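Oligopeptide-binding protein oppA (Lactococcus lactis, PDB 3DRF) binds oligopeptides in a voluminous cavity and serves as the receptor of the OppABCDF ABC transporter, which takes up peptides longer than three residues. Local coordinates at residues 409-417 with 465-473; 330-340 with 532-540. All blocks are in the same frame, centred on the assembly; numbering follows the deposited sequence.

Contact 1: 409-417 with 465-473; sequences LSLVYAARV and DWDITDGSW
Tyr413 reaches along the neighbouring strand and meets Asp470 with its phenolic end. Its CG stands anti to the backbone N (chi1 179°), which lays the ring beside Ile468 and Thr469 and carries OH to Asp470 OD2, 2.5 Å away. The hydroxyl donates to the syn lone pair of that oxygen, and ring and carboxylate planes are 88° apart. Ile468 CG2 touches the ring at CD1 (3.8 Å), while Ala415 CB sits over the centre of one ring face. One water bridges Tyr413 OH and Asp470 OD1; a second links Asp470 OD2 to Arg416 N. A phenylalanine here lacks the hydroxyl that donates to OD2 and takes a bond from the first water; the carboxylate, left with its waters, would probably be freer to turn.

The backbones of 410-414 and 468-473 run parallel, inside a mixed sheet where 407-414 also pairs parallel with 439-442. Val412 O accepts from both Asp467 N and Ile468 N, and Ala414 N returns a bond to Ile468 O (2.8 Å). Just before the ladder, Asp467 OD2 takes Val412 N through its anti lone pair in a nearly straight bond (2.8 Å, 172°), while Leu411 CD2 packs on Asp467 CG. Asp467 OD1 forms a salt bridge with Arg323. Thr469 OG1, on the sheet face away from Tyr413, donates to Ala414 O (2.7 Å).

Asp470 O lies over one face of the Arg416 guanidinium, 3.3 Å above its plane and toward the rim, too badly angled for a hydrogen bond from NE. Beyond it, Ser472 OG bonds the backbone of the bound peptide, and Trp473 pairs antiparallel with it. Side-chain bonds from Asp467, Thr469 and Asp470 thus complete a ladder of few backbone bonds.

Contact 2: 330-340 with 532-540; sequences QNVRQAIGYAR and KKAYVIPTN
Arg333 leaves its helix directed at the turn after Lys533, and each part of its side chain meets that turn. CB lies 3.9 Å from Ala534 CB and also touches Ala534 O; CD approaches the same carbonyl oxygen at 3.3 Å. The chain bends at chi3 (-53°), turning NE toward the carbonyl of Lys533 at the end of helix 516-533. There NE and NH2 grip one atom side-on, Lys533 O, at 3.0 and 2.9 Å, and the oxygen lies in the guanidinium plane. Tyr535 CE1 lies over one face of the group and Gln330 CA over the other, so the guanidinium is sandwiched at its rim. NH1 has its own acceptor, Leu327 O.

One residue earlier, Lys532 O is held by two amides. Gln334 NE2 comes to it in the carbonyl plane, on a lone pair, whereas Gln330 NE2, also at 2.9 Å, approaches from above that plane. Two successive carbonyls at the end of helix 516-533 therefore each receive two side-chain N-H groups, and the positive charge of Arg333 would probably be favoured by the helix dipole there.

Farther along, Ile537 CG1 packs against Gly337 CA (4.2 Å), where a side chain on the helix would be tight. Beyond the helix, Arg340 NH1 donates to Thr539 OG1 in the guanidinium plane (2.9 Å, 165°); a water joins NH2 to the same hydroxyl, and Tyr429 provides a cation-pi partner.

Ala534 leaves the helix with positive phi (60°), and the chain then enters strand 536-549. The arrangement is a helix-to-strand connection whose last helical carbonyls, Lys532 O and Lys533 O, accept hydrogen bonds from side chains of helix 330-339, in the alpha/beta architecture of periplasmic-type binding proteins.

Contacts 1 and 2 share one mixed sheet, whose strand 292-307 pairs antiparallel with both 468-474 and 536-549. Contact 1 is the buried one, a strand pair within the sheet; contact 2, partly buried, sets helix 330-339 against the sheet and a neighbouring helix end. Their centres are 13 Å apart, and Ile336 joins them: its CD1 packs on Leu411 CD1 at 3.5 Å. Chemistry follows place. In contact 1, backbone bonds are supplemented by acidic and hydroxyl side chains, and its far end, at Arg416, Ser472 and Trp473, reaches the bound peptide, whereas in contact 2 arginine and glutamine side chains supply every direct hydrogen bond. Along the chain, contact 1 is nested inside the loop that contact 2 closes.

Contact 1: 409-417 with 465-473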
loop_
_atom_site.group_PDB
_atom_site.type_symbol
_atom_site.label_atom_id
_atom_site.label_comp_id
_atom_site.label_asym_id
_atom_site.label_seq_id
_atom_site.Cartn_x
_atom_site.Cartn_y
_atom_site.Cartn_z
ATOM N N LEU A 409 -27.973 -1.933 -18.012
ATOM C CA LEU A 409 -26.559 -1.762 -17.677
ATOM C C LEU A 409 -26.431 -0.720 -16.556
ATOM O O LEU A 409 -26.146 0.453 -16.812
ATOM C CB LEU A 409 -25.761 -1.399 -18.934
ATOM C CG LEU A 409 -24.242 -1.366 -18.848
ATOM C CD1 LEU A 409 -23.691 -2.613 -18.187
ATOM C CD2 LEU A 409 -23.646 -1.212 -20.244
ATOM N N SER A 410 -26.685 -1.172 -15.330
ATOM C CA SER A 410 -26.672 -0.327 -14.140
ATOM C C SER A 410 -25.656 -0.906 -13.164
ATOM O O SER A 410 -25.573 -2.124 -13.006
ATOM C CB SER A 410 -28.058 -0.279 -13.494
ATOM O OG SER A 410 -29.034 0.152 -14.431
ATOM N N LEU A 411 -24.867 -0.030 -12.568
ATOM C CA LEU A 411 -23.765 -0.428 -11.657
ATOM C C LEU A 411 -23.681 0.514 -10.460
ATOM O O LEU A 411 -23.996 1.656 -10.528
ATOM C CB LEU A 411 -22.401 -0.431 -12.401
ATOM C CG LEU A 411 -22.390 -1.320 -13.672
ATOM C CD1 LEU A 411 -21.128 -1.052 -14.527
ATOM C CD2 LEU A 411 -22.425 -2.762 -13.303
ATOM N N VAL A 412 -23.157 -0.050 -9.389
ATOM C CA VAL A 412 -22.911 0.697 -8.159
ATOM C C VAL A 412 -21.432 1.067 -8.050
ATOM O O VAL A 412 -20.588 0.223 -8.090
ATOM C CB VAL A 412 -23.328 -0.157 -6.917
ATOM C CG1 VAL A 412 -22.878 0.542 -5.631
ATOM C CG2 VAL A 412 -24.856 -0.449 -6.911
ATOM N N TYR A 413 -21.197 2.342 -7.828
ATOM C CA TYR A 413 -19.843 2.906 -7.712
ATOM C C TYR A 413 -19.581 3.284 -6.259
ATOM O O TYR A 413 -20.132 4.240 -5.752
ATOM C CB TYR A 413 -19.780 4.157 -8.550
ATOM C CG TYR A 413 -18.454 4.978 -8.604
ATOM C CD1 TYR A 413 -17.196 4.435 -8.274
ATOM C CD2 TYR A 413 -18.477 6.311 -9.035
ATOM C CE1 TYR A 413 -16.045 5.217 -8.370
ATOM C CE2 TYR A 413 -17.371 7.050 -9.139
ATOM C CZ TYR A 413 -16.146 6.494 -8.792
ATOM O OH TYR A 413 -14.995 7.213 -8.887
ATOM N N ALA A 414 -18.737 2.496 -5.614
ATOM C CA ALA A 414 -18.303 2.778 -4.227
ATOM C C ALA A 414 -17.156 3.842 -4.212
ATOM O O ALA A 414 -16.023 3.547 -3.937
ATOM C CB ALA A 414 -17.849 1.471 -3.509
ATOM N N ALA A 415 -17.476 5.061 -4.590
ATOM C CA ALA A 415 -16.539 6.164 -4.561
ATOM C C ALA A 415 -16.270 6.539 -3.098
ATOM O O ALA A 415 -17.101 6.421 -2.227
ATOM C CB ALA A 415 -17.102 7.356 -5.353
ATOM N N ARG A 416 -15.041 6.985 -2.890
ATOM C CA ARG A 416 -14.531 7.306 -1.560
ATOM C C ARG A 416 -14.546 8.810 -1.234
ATOM O O ARG A 416 -14.463 9.634 -2.087
ATOM C CB ARG A 416 -13.090 6.784 -1.435
ATOM C CG ARG A 416 -12.937 5.277 -1.763
ATOM C CD ARG A 416 -11.585 4.738 -1.318
ATOM N NE ARG A 416 -10.518 5.389 -2.011
ATOM C CZ ARG A 416 -9.256 5.095 -1.826
ATOM N NH1 ARG A 416 -8.916 4.206 -0.953
ATOM N NH2 ARG A 416 -8.348 5.765 -2.452
ATOM N N VAL A 417 -14.636 9.095 0.060
ATOM C CA VAL A 417 -14.477 10.436 0.578
ATOM C C VAL A 417 -13.078 10.881 0.149
ATOM O O VAL A 417 -12.179 10.110 0.115
ATOM C CB VAL A 417 -14.597 10.388 2.144
ATOM C CG1 VAL A 417 -14.091 11.714 2.831
ATOM C CG2 VAL A 417 -16.069 10.147 2.510
ATOM N N ASP A 465 -22.025 -6.190 -3.230
ATOM C CA ASP A 465 -22.920 -5.012 -3.364
ATOM C C ASP A 465 -22.272 -3.729 -3.889
ATOM O O ASP A 465 -22.735 -2.658 -3.692
ATOM C CB ASP A 465 -23.599 -4.753 -2.017
ATOM C CG ASP A 465 -22.613 -4.311 -0.910
ATOM O OD1 ASP A 465 -21.391 -4.271 -1.149
ATOM O OD2 ASP A 465 -23.084 -3.998 0.192
ATOM N N TRP A 466 -21.129 -3.922 -4.518
ATOM C CA TRP A 466 -20.473 -2.876 -5.289
ATOM C C TRP A 466 -19.963 -3.484 -6.606
ATOM O O TRP A 466 -19.704 -4.644 -6.708
ATOM C CB TRP A 466 -19.327 -2.206 -4.490
ATOM C CG TRP A 466 -18.171 -3.179 -4.210
ATOM C CD1 TRP A 466 -18.087 -4.066 -3.194
ATOM C CD2 TRP A 466 -16.945 -3.288 -4.960
ATOM N NE1 TRP A 466 -16.870 -4.746 -3.252
ATOM C CE2 TRP A 466 -16.173 -4.289 -4.338
ATOM C CE3 TRP A 466 -16.452 -2.664 -6.100
ATOM C CZ2 TRP A 466 -14.933 -4.688 -4.827
ATOM C CZ3 TRP A 466 -15.233 -3.069 -6.588
ATOM C CH2 TRP A 466 -14.472 -4.052 -5.940
ATOM N N ASP A 467 -19.860 -2.610 -7.603
ATOM C CA ASP A 467 -19.342 -2.971 -8.907
ATOM C C ASP A 467 -18.023 -2.295 -9.303
ATOM O O ASP A 467 -17.178 -2.939 -9.871
ATOM C CB ASP A 467 -20.407 -2.662 -9.992
ATOM C CG ASP A 467 -21.703 -3.428 -9.754
ATOM O OD1 ASP A 467 -21.604 -4.637 -9.786
ATOM O OD2 ASP A 467 -22.729 -2.787 -9.547
ATOM N N ILE A 468 -17.928 -1.001 -9.026
ATOM C CA ILE A 468 -16.742 -0.189 -9.380
ATOM C C ILE A 468 -16.314 0.480 -8.083
ATOM O O ILE A 468 -17.121 0.937 -7.329
ATOM C CB ILE A 468 -17.121 0.926 -10.388
ATOM C CG1 ILE A 468 -17.748 0.348 -11.685
ATOM C CG2 ILE A 468 -15.880 1.816 -10.760
ATOM C CD1 ILE A 468 -18.438 1.473 -12.557
ATOM N N THR A 469 -15.010 0.553 -7.843
ATOM C CA THR A 469 -14.453 1.368 -6.759
ATOM C C THR A 469 -13.094 1.897 -7.240
ATOM O O THR A 469 -12.589 1.508 -8.212
ATOM C CB THR A 469 -14.406 0.598 -5.397
ATOM O OG1 THR A 469 -14.202 1.568 -4.352
ATOM C CG2 THR A 469 -13.224 -0.363 -5.361
ATOM N N ASP A 470 -12.543 2.804 -6.441
ATOM C CA ASP A 470 -11.209 3.397 -6.649
ATOM C C ASP A 470 -10.331 3.011 -5.488
ATOM O O ASP A 470 -10.746 3.117 -4.371
ATOM C CB ASP A 470 -11.314 4.930 -6.677
ATOM C CG ASP A 470 -12.218 5.434 -7.799
ATOM O OD1 ASP A 470 -12.017 4.973 -8.924
ATOM O OD2 ASP A 470 -13.061 6.253 -7.535
ATOM N N GLY A 471 -9.137 2.514 -5.800
ATOM C CA GLY A 471 -8.136 2.249 -4.784
ATOM C C GLY A 471 -6.899 3.110 -5.058
ATOM O O GLY A 471 -6.697 3.641 -6.108
ATOM N N SER A 472 -6.092 3.273 -4.037
ATOM C CA SER A 472 -4.802 3.963 -4.157
ATOM C C SER A 472 -3.813 3.199 -3.290
ATOM O O SER A 472 -4.190 2.682 -2.232
ATOM C CB SER A 472 -4.890 5.415 -3.682
ATOM O OG SER A 472 -5.731 6.199 -4.518
ATOM N N TRP A 473 -2.560 3.123 -3.737
ATOM C CA TRP A 473 -1.529 2.410 -3.015
ATOM C C TRP A 473 -0.278 3.237 -2.873
ATOM O O TRP A 473 0.204 3.825 -3.839
ATOM C CB TRP A 473 -1.135 1.123 -3.753
ATOM C CG TRP A 473 -2.232 0.121 -3.862
ATOM C CD1 TRP A 473 -3.084 -0.064 -4.921
ATOM C CD2 TRP A 473 -2.603 -0.835 -2.874
ATOM N NE1 TRP A 473 -3.964 -1.082 -4.635
ATOM C CE2 TRP A 473 -3.682 -1.582 -3.390
ATOM C CE3 TRP A 473 -2.113 -1.152 -1.604
ATOM C CZ2 TRP A 473 -4.285 -2.621 -2.671
ATOM C CZ3 TRP A 473 -2.719 -2.180 -0.890
ATOM C CH2 TRP A 473 -3.798 -2.885 -1.420
HETATM O O HOH W 1 -12.965 6.638 -10.867
HETATM O O HOH W 2 -13.152 7.359 -5.001
#

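Contact 2: 330-340 with 532-540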
loop_
_atom_site.group_PDB
_atom_site.type_symbol
_atom_site.label_atom_id
_atom_site.label_comp_id
_atom_site.label_asym_id
_atom_site.label_seq_id
_atom_site.Cartn_x
_atom_site.Cartn_y
_atom_site.Cartn_z
ATOM N N GLN A 330 -15.688 -8.397 -21.074
ATOM C CA GLN A 330 -14.483 -7.623 -21.353
ATOM C C GLN A 330 -14.742 -6.273 -22.050
ATOM O O GLN A 330 -14.182 -5.316 -21.715
ATOM C CB GLN A 330 -13.492 -8.464 -22.165
ATOM C CG GLN A 330 -12.135 -7.857 -22.327
ATOM C CD GLN A 330 -11.156 -8.902 -22.849
ATOM O OE1 GLN A 330 -11.571 -9.897 -23.416
ATOM N NE2 GLN A 330 -9.952 -8.637 -22.780
ATOM N N ASN A 331 -15.628 -6.242 -23.028
ATOM C CA ASN A 331 -15.967 -4.969 -23.714
ATOM C C ASN A 331 -16.524 -3.918 -22.771
ATOM O O ASN A 331 -16.292 -2.787 -22.948
ATOM C CB ASN A 331 -16.971 -5.233 -24.857
ATOM C CG ASN A 331 -16.290 -5.765 -26.115
ATOM O OD1 ASN A 331 -15.353 -6.457 -26.028
ATOM N ND2 ASN A 331 -16.798 -5.407 -27.273
ATOM N N VAL A 332 -17.351 -4.365 -21.816
ATOM C CA VAL A 332 -17.891 -3.444 -20.790
ATOM C C VAL A 332 -16.788 -2.811 -19.903
ATOM O O VAL A 332 -16.757 -1.677 -19.688
ATOM C CB VAL A 332 -18.962 -4.166 -19.940
ATOM C CG1 VAL A 332 -19.520 -3.236 -18.837
ATOM C CG2 VAL A 332 -20.149 -4.589 -20.871
ATOM N N ARG A 333 -15.910 -3.671 -19.425
ATOM C CA ARG A 333 -14.754 -3.214 -18.589
ATOM C C ARG A 333 -13.906 -2.180 -19.326
ATOM O O ARG A 333 -13.567 -1.194 -18.815
ATOM C CB ARG A 333 -13.841 -4.422 -18.170
ATOM C CG ARG A 333 -14.634 -5.411 -17.246
ATOM C CD ARG A 333 -13.714 -6.450 -16.540
ATOM N NE ARG A 333 -12.837 -7.188 -17.485
ATOM C CZ ARG A 333 -13.148 -8.353 -18.045
ATOM N NH1 ARG A 333 -14.323 -8.917 -17.838
ATOM N NH2 ARG A 333 -12.297 -8.966 -18.861
ATOM N N GLN A 334 -13.606 -2.479 -20.587
ATOM C CA GLN A 334 -12.799 -1.584 -21.407
ATOM C C GLN A 334 -13.537 -0.260 -21.689
ATOM O O GLN A 334 -12.979 0.794 -21.552
ATOM C CB GLN A 334 -12.445 -2.271 -22.745
ATOM C CG GLN A 334 -11.421 -3.469 -22.594
ATOM C CD GLN A 334 -11.158 -4.147 -23.908
ATOM O OE1 GLN A 334 -11.812 -3.872 -24.858
ATOM N NE2 GLN A 334 -10.154 -4.984 -23.951
ATOM N N ALA A 335 -14.829 -0.376 -22.011
ATOM C CA ALA A 335 -15.645 0.809 -22.369
ATOM C C ALA A 335 -15.708 1.806 -21.185
ATOM O O ALA A 335 -15.566 2.968 -21.342
ATOM C CB ALA A 335 -17.095 0.389 -22.855
ATOM N N ILE A 336 -15.916 1.250 -19.999
ATOM C CA ILE A 336 -16.052 2.075 -18.787
ATOM C C ILE A 336 -14.709 2.815 -18.507
ATOM O O ILE A 336 -14.686 3.909 -18.099
ATOM C CB ILE A 336 -16.587 1.210 -17.635
ATOM C CG1 ILE A 336 -18.063 0.881 -17.907
ATOM C CG2 ILE A 336 -16.427 1.937 -16.230
ATOM C CD1 ILE A 336 -18.683 -0.168 -16.927
ATOM N N GLY A 337 -13.595 2.142 -18.811
ATOM C CA GLY A 337 -12.263 2.776 -18.756
ATOM C C GLY A 337 -12.066 3.900 -19.796
ATOM O O GLY A 337 -11.661 4.942 -19.473
ATOM N N TYR A 338 -12.470 3.618 -21.037
ATOM C CA TYR A 338 -12.314 4.644 -22.111
ATOM C C TYR A 338 -13.200 5.882 -21.910
ATOM O O TYR A 338 -12.909 6.915 -22.415
ATOM C CB TYR A 338 -12.563 4.051 -23.517
ATOM C CG TYR A 338 -11.415 3.185 -24.010
ATOM C CD1 TYR A 338 -10.144 3.718 -24.177
ATOM C CD2 TYR A 338 -11.610 1.842 -24.320
ATOM C CE1 TYR A 338 -9.061 2.929 -24.628
ATOM C CE2 TYR A 338 -10.545 1.048 -24.780
ATOM C CZ TYR A 338 -9.282 1.612 -24.922
ATOM O OH TYR A 338 -8.258 0.821 -25.370
ATOM N N ALA A 339 -14.287 5.717 -21.194
ATOM C CA ALA A 339 -15.276 6.841 -21.027
ATOM C C ALA A 339 -14.804 7.882 -19.989
ATOM O O ALA A 339 -15.239 8.975 -19.987
ATOM C CB ALA A 339 -16.606 6.272 -20.587
ATOM N N ARG A 340 -13.926 7.502 -19.056
ATOM C CA ARG A 340 -13.461 8.501 -18.069
ATOM C C ARG A 340 -12.591 9.580 -18.747
ATOM O O ARG A 340 -11.963 9.359 -19.729
ATOM C CB ARG A 340 -12.626 7.861 -16.903
ATOM C CG ARG A 340 -13.476 6.963 -15.955
ATOM C CD ARG A 340 -12.724 6.714 -14.625
ATOM N NE ARG A 340 -11.435 6.052 -14.864
ATOM C CZ ARG A 340 -10.554 5.847 -13.897
ATOM N NH1 ARG A 340 -9.432 5.275 -14.183
ATOM N NH2 ARG A 340 -10.835 6.232 -12.666
ATOM N N LYS A 532 -5.432 -4.870 -21.307
ATOM C CA LYS A 532 -6.370 -5.559 -22.231
ATOM C C LYS A 532 -7.455 -6.340 -21.470
ATOM O O LYS A 532 -8.578 -6.231 -21.797
ATOM C CB LYS A 532 -5.610 -6.481 -23.186
ATOM C CG LYS A 532 -6.586 -7.117 -24.217
ATOM C CD LYS A 532 -5.808 -7.915 -25.269
ATOM C CE LYS A 532 -6.804 -8.427 -26.411
ATOM N NZ LYS A 532 -6.230 -9.583 -27.260
ATOM N N LYS A 533 -7.061 -7.066 -20.424
ATOM C CA LYS A 533 -8.028 -7.797 -19.613
ATOM C C LYS A 533 -8.964 -6.801 -18.898
ATOM O O LYS A 533 -10.108 -7.070 -18.720
ATOM C CB LYS A 533 -7.302 -8.647 -18.551
ATOM C CG LYS A 533 -6.477 -9.862 -19.079
ATOM C CD LYS A 533 -7.265 -11.093 -19.373
ATOM C CE LYS A 533 -6.362 -12.266 -19.839
ATOM N NZ LYS A 533 -7.222 -13.591 -19.884
ATOM N N ALA A 534 -8.392 -5.704 -18.445
ATOM C CA ALA A 534 -9.154 -4.600 -17.881
ATOM C C ALA A 534 -9.963 -5.041 -16.649
ATOM O O ALA A 534 -11.026 -4.572 -16.395
ATOM C CB ALA A 534 -10.084 -3.982 -18.980
ATOM N N TYR A 535 -9.352 -5.914 -15.857
ATOM C CA TYR A 535 -9.904 -6.213 -14.539
ATOM C C TYR A 535 -9.732 -5.030 -13.587
ATOM O O TYR A 535 -10.513 -4.883 -12.709
ATOM C CB TYR A 535 -9.204 -7.443 -13.954
ATOM C CG TYR A 535 -9.347 -8.743 -14.774
ATOM C CD1 TYR A 535 -10.535 -9.112 -15.393
ATOM C CD2 TYR A 535 -8.269 -9.618 -14.911
ATOM C CE1 TYR A 535 -10.638 -10.316 -16.094
ATOM C CE2 TYR A 535 -8.380 -10.810 -15.614
ATOM C CZ TYR A 535 -9.554 -11.145 -16.167
ATOM O OH TYR A 535 -9.744 -12.338 -16.855
ATOM N N VAL A 536 -8.694 -4.230 -13.848
ATOM C CA VAL A 536 -8.503 -2.936 -13.181
ATOM C C VAL A 536 -8.057 -1.962 -14.283
ATOM O O VAL A 536 -7.546 -2.375 -15.291
ATOM C CB VAL A 536 -7.441 -3.028 -12.049
ATOM C CG1 VAL A 536 -7.898 -4.023 -10.946
ATOM C CG2 VAL A 536 -6.056 -3.422 -12.624
ATOM N N ILE A 537 -8.292 -0.695 -14.031
ATOM C CA ILE A 537 -7.906 0.368 -14.963
ATOM C C ILE A 537 -6.973 1.354 -14.196
ATOM O O ILE A 537 -7.322 1.915 -13.226
ATOM C CB ILE A 537 -9.156 1.168 -15.456
ATOM C CG1 ILE A 537 -10.276 0.256 -16.058
ATOM C CG2 ILE A 537 -8.738 2.268 -16.461
ATOM C CD1 ILE A 537 -9.856 -0.511 -17.344
ATOM N N PRO A 538 -5.758 1.549 -14.729
ATOM C CA PRO A 538 -4.826 2.481 -14.054
ATOM C C PRO A 538 -5.424 3.892 -14.101
ATOM O O PRO A 538 -5.969 4.275 -15.089
ATOM C CB PRO A 538 -3.557 2.428 -14.911
ATOM C CG PRO A 538 -3.669 1.112 -15.686
ATOM C CD PRO A 538 -5.141 0.938 -15.934
ATOM N N THR A 539 -5.269 4.653 -13.061
ATOM C CA THR A 539 -5.817 6.042 -13.002
ATOM C C THR A 539 -4.681 7.091 -13.074
ATOM O O THR A 539 -4.465 7.677 -14.065
ATOM C CB THR A 539 -6.761 6.197 -11.774
ATOM O OG1 THR A 539 -7.742 5.164 -11.866
ATOM C CG2 THR A 539 -7.456 7.574 -11.829
ATOM N N ASN A 540 -3.994 7.279 -11.959
ATOM C CA ASN A 540 -2.901 8.288 -11.844
ATOM C C ASN A 540 -1.556 7.805 -11.261
ATOM O O ASN A 540 -1.477 6.930 -10.429
ATOM C CB ASN A 540 -3.344 9.455 -10.965
ATOM C CG ASN A 540 -4.327 10.383 -11.649
ATOM O OD1 ASN A 540 -5.278 10.787 -11.062
ATOM N ND2 ASN A 540 -4.069 10.695 -12.806
HETATM O O HOH W 3 -9.493 5.485 -9.880
HETATM O O HOH W 4 -7.401 5.820 -16.813
#